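Local coordinates for SusD homolog (Bacteroides thetaiotaomicron VPI-5482, PDB 3FDH), which is a SusD/RagB-family lipoprotein that probably binds glycans at the outer membrane for uptake, at residues A124-D129 / E430-Y435. Residues are numbered along the deposited sequence; the frame is centred on the assembly and turned at random.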
loop_
_atom_site.group_PDB
_atom_site.type_symbol
_atom_site.label_atom_id
_atom_site.label_comp_id
_atom_site.label_asym_id
_atom_site.label_seq_id
_atom_site.Cartn_x
_atom_site.Cartn_y
_atom_site.Cartn_z
ATOM N N ALA A 124 -8.832 10.026 1.710
ATOM C CA ALA A 124 -9.593 10.204 0.479
ATOM C C ALA A 124 -9.744 8.895 -0.254
ATOM O O ALA A 124 -10.800 8.567 -0.736
ATOM C CB ALA A 124 -8.958 11.296 -0.425
ATOM N N ASP A 125 -8.676 8.132 -0.328
ATOM C CA ASP A 125 -8.697 6.870 -1.108
ATOM C C ASP A 125 -9.596 5.797 -0.518
ATOM O O ASP A 125 -10.329 5.064 -1.245
ATOM C CB ASP A 125 -7.298 6.323 -1.283
ATOM C CG ASP A 125 -6.504 7.154 -2.209
ATOM O OD1 ASP A 125 -7.093 7.951 -2.983
ATOM O OD2 ASP A 125 -5.268 7.032 -2.130
ATOM N N PHE A 126 -9.591 5.741 0.810
ATOM C CA PHE A 126 -10.291 4.657 1.490
ATOM C C PHE A 126 -11.683 4.991 1.881
ATOM O O PHE A 126 -12.545 4.135 1.810
ATOM C CB PHE A 126 -9.442 4.071 2.633
ATOM C CG PHE A 126 -8.362 3.254 2.104
ATOM C CD1 PHE A 126 -7.191 3.847 1.639
ATOM C CD2 PHE A 126 -8.556 1.912 1.904
ATOM C CE1 PHE A 126 -6.262 3.101 1.032
ATOM C CE2 PHE A 126 -7.613 1.159 1.337
ATOM C CZ PHE A 126 -6.472 1.743 0.874
ATOM N N PHE A 127 -11.915 6.238 2.246
ATOM C CA PHE A 127 -13.219 6.601 2.748
ATOM C C PHE A 127 -14.061 7.471 1.842
ATOM O O PHE A 127 -15.268 7.560 2.018
ATOM C CB PHE A 127 -13.073 7.226 4.147
ATOM C CG PHE A 127 -12.422 6.303 5.106
ATOM C CD1 PHE A 127 -13.158 5.362 5.764
ATOM C CD2 PHE A 127 -11.062 6.373 5.341
ATOM C CE1 PHE A 127 -12.562 4.495 6.638
ATOM C CE2 PHE A 127 -10.452 5.505 6.199
ATOM C CZ PHE A 127 -11.191 4.557 6.846
ATOM N N GLY A 128 -13.421 8.055 0.845
ATOM C CA GLY A 128 -14.099 8.927 -0.116
ATOM C C GLY A 128 -14.190 10.318 0.433
ATOM O O GLY A 128 -13.225 10.851 0.987
ATOM N N ASP A 129 -15.381 10.883 0.272
ATOM C CA ASP A 129 -15.702 12.193 0.825
ATOM C C ASP A 129 -15.590 12.057 2.332
ATOM O O ASP A 129 -16.071 11.068 2.919
ATOM C CB ASP A 129 -17.105 12.626 0.488
ATOM C CG ASP A 129 -17.278 12.995 -0.981
ATOM O OD1 ASP A 129 -16.422 12.675 -1.834
ATOM O OD2 ASP A 129 -18.307 13.605 -1.255
ATOM N N GLU A 430 2.107 -2.903 0.732
ATOM C CA GLU A 430 1.654 -2.437 -0.620
ATOM C C GLU A 430 0.254 -2.843 -1.081
ATOM O O GLU A 430 -0.212 -2.418 -2.156
ATOM C CB GLU A 430 2.706 -2.799 -1.678
ATOM C CG GLU A 430 4.017 -2.068 -1.463
ATOM C CD GLU A 430 5.005 -2.259 -2.605
ATOM O OE1 GLU A 430 5.440 -3.413 -2.838
ATOM O OE2 GLU A 430 5.353 -1.244 -3.258
ATOM N N ALA A 431 -0.443 -3.618 -0.247
ATOM C CA ALA A 431 -1.788 -4.090 -0.603
ATOM C C ALA A 431 -2.681 -2.893 -0.624
ATOM O O ALA A 431 -3.636 -2.777 -1.404
ATOM C CB ALA A 431 -2.308 -5.144 0.374
ATOM N N THR A 432 -2.344 -1.978 0.257
ATOM C CA THR A 432 -3.132 -0.747 0.386
ATOM C C THR A 432 -3.218 -0.087 -0.998
ATOM O O THR A 432 -4.283 0.211 -1.551
ATOM C CB THR A 432 -2.431 0.201 1.397
ATOM O OG1 THR A 432 -2.562 -0.339 2.724
ATOM C CG2 THR A 432 -3.016 1.587 1.380
ATOM N N GLU A 433 -2.061 0.122 -1.581
ATOM C CA GLU A 433 -1.982 0.771 -2.899
ATOM C C GLU A 433 -2.527 -0.143 -4.020
ATOM O O GLU A 433 -3.133 0.323 -4.962
ATOM C CB GLU A 433 -0.553 1.262 -3.151
ATOM C CG GLU A 433 -0.322 1.992 -4.452
ATOM C CD GLU A 433 -1.096 3.297 -4.572
ATOM O OE1 GLU A 433 -1.648 3.781 -3.585
ATOM O OE2 GLU A 433 -1.100 3.860 -5.683
ATOM N N THR A 434 -2.330 -1.445 -3.910
ATOM C CA THR A 434 -2.844 -2.364 -4.954
ATOM C C THR A 434 -4.341 -2.329 -5.049
ATOM O O THR A 434 -4.927 -2.412 -6.130
ATOM C CB THR A 434 -2.415 -3.740 -4.735
ATOM O OG1 THR A 434 -0.999 -3.768 -4.950
ATOM C CG2 THR A 434 -3.115 -4.685 -5.736
ATOM N N TYR A 435 -4.920 -2.096 -3.889
ATOM C CA TYR A 435 -6.381 -1.979 -3.760
ATOM C C TYR A 435 -6.921 -0.678 -4.406
ATOM O O TYR A 435 -7.985 -0.672 -5.024
ATOM C CB TYR A 435 -6.747 -2.081 -2.301
ATOM C CG TYR A 435 -8.187 -1.843 -2.003
ATOM C CD1 TYR A 435 -9.164 -2.796 -2.343
ATOM C CD2 TYR A 435 -8.576 -0.721 -1.313
ATOM C CE1 TYR A 435 -10.487 -2.576 -2.056
ATOM C CE2 TYR A 435 -9.879 -0.506 -1.006
ATOM C CZ TYR A 435 -10.837 -1.434 -1.362
ATOM O OH TYR A 435 -12.115 -1.155 -1.002
#
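Phe-126 reaches across from the last turn of its helix and meets two side chains near the start of helix 431-443, Thr-432 and Tyr-435. Its ring and that of Tyr-435 lie near parallel, the planes 25° apart, but the centroids are 5.6 Å apart although the closest carbons, CE2 of Phe-126 and CD2 of Tyr-435, approach to 3.4 Å, so the rings are slid past each other and scarcely overlap. Tyr-435 is turned with CG anti to its backbone N (chi1 174°), and its CA-CB bond heads toward segment 124-129. The bond of Phe-126 does not point at the other helix; with CG beside the backbone N and anti to the carbonyl carbon (chi1 -74°), the ring is carried across. Thr-432 makes its contact through a methyl: CG2 lies 3.5 Å from CZ of Phe-126 and 3.6 Å from CE1 of that ring, the two side chains crossing at about a right angle. All three residues are buried, and the polar ends are satisfied elsewhere, Thr-432 OG1 by the carbonyl of Ala-37 and Tyr-435 OH by that of Pro-461. Beside this apolar junction, Arg-208 forms salt bridges with both Asp-125 and Glu-433, and probably offsets the like charges of the two carboxylates. Within this largely helical SusD-like fold, the contact joins the C-terminal end of helix 106-127 to the start of helix 431-443, with Ile-41 of helix 40-48 packing on both Phe-126 and Thr-432.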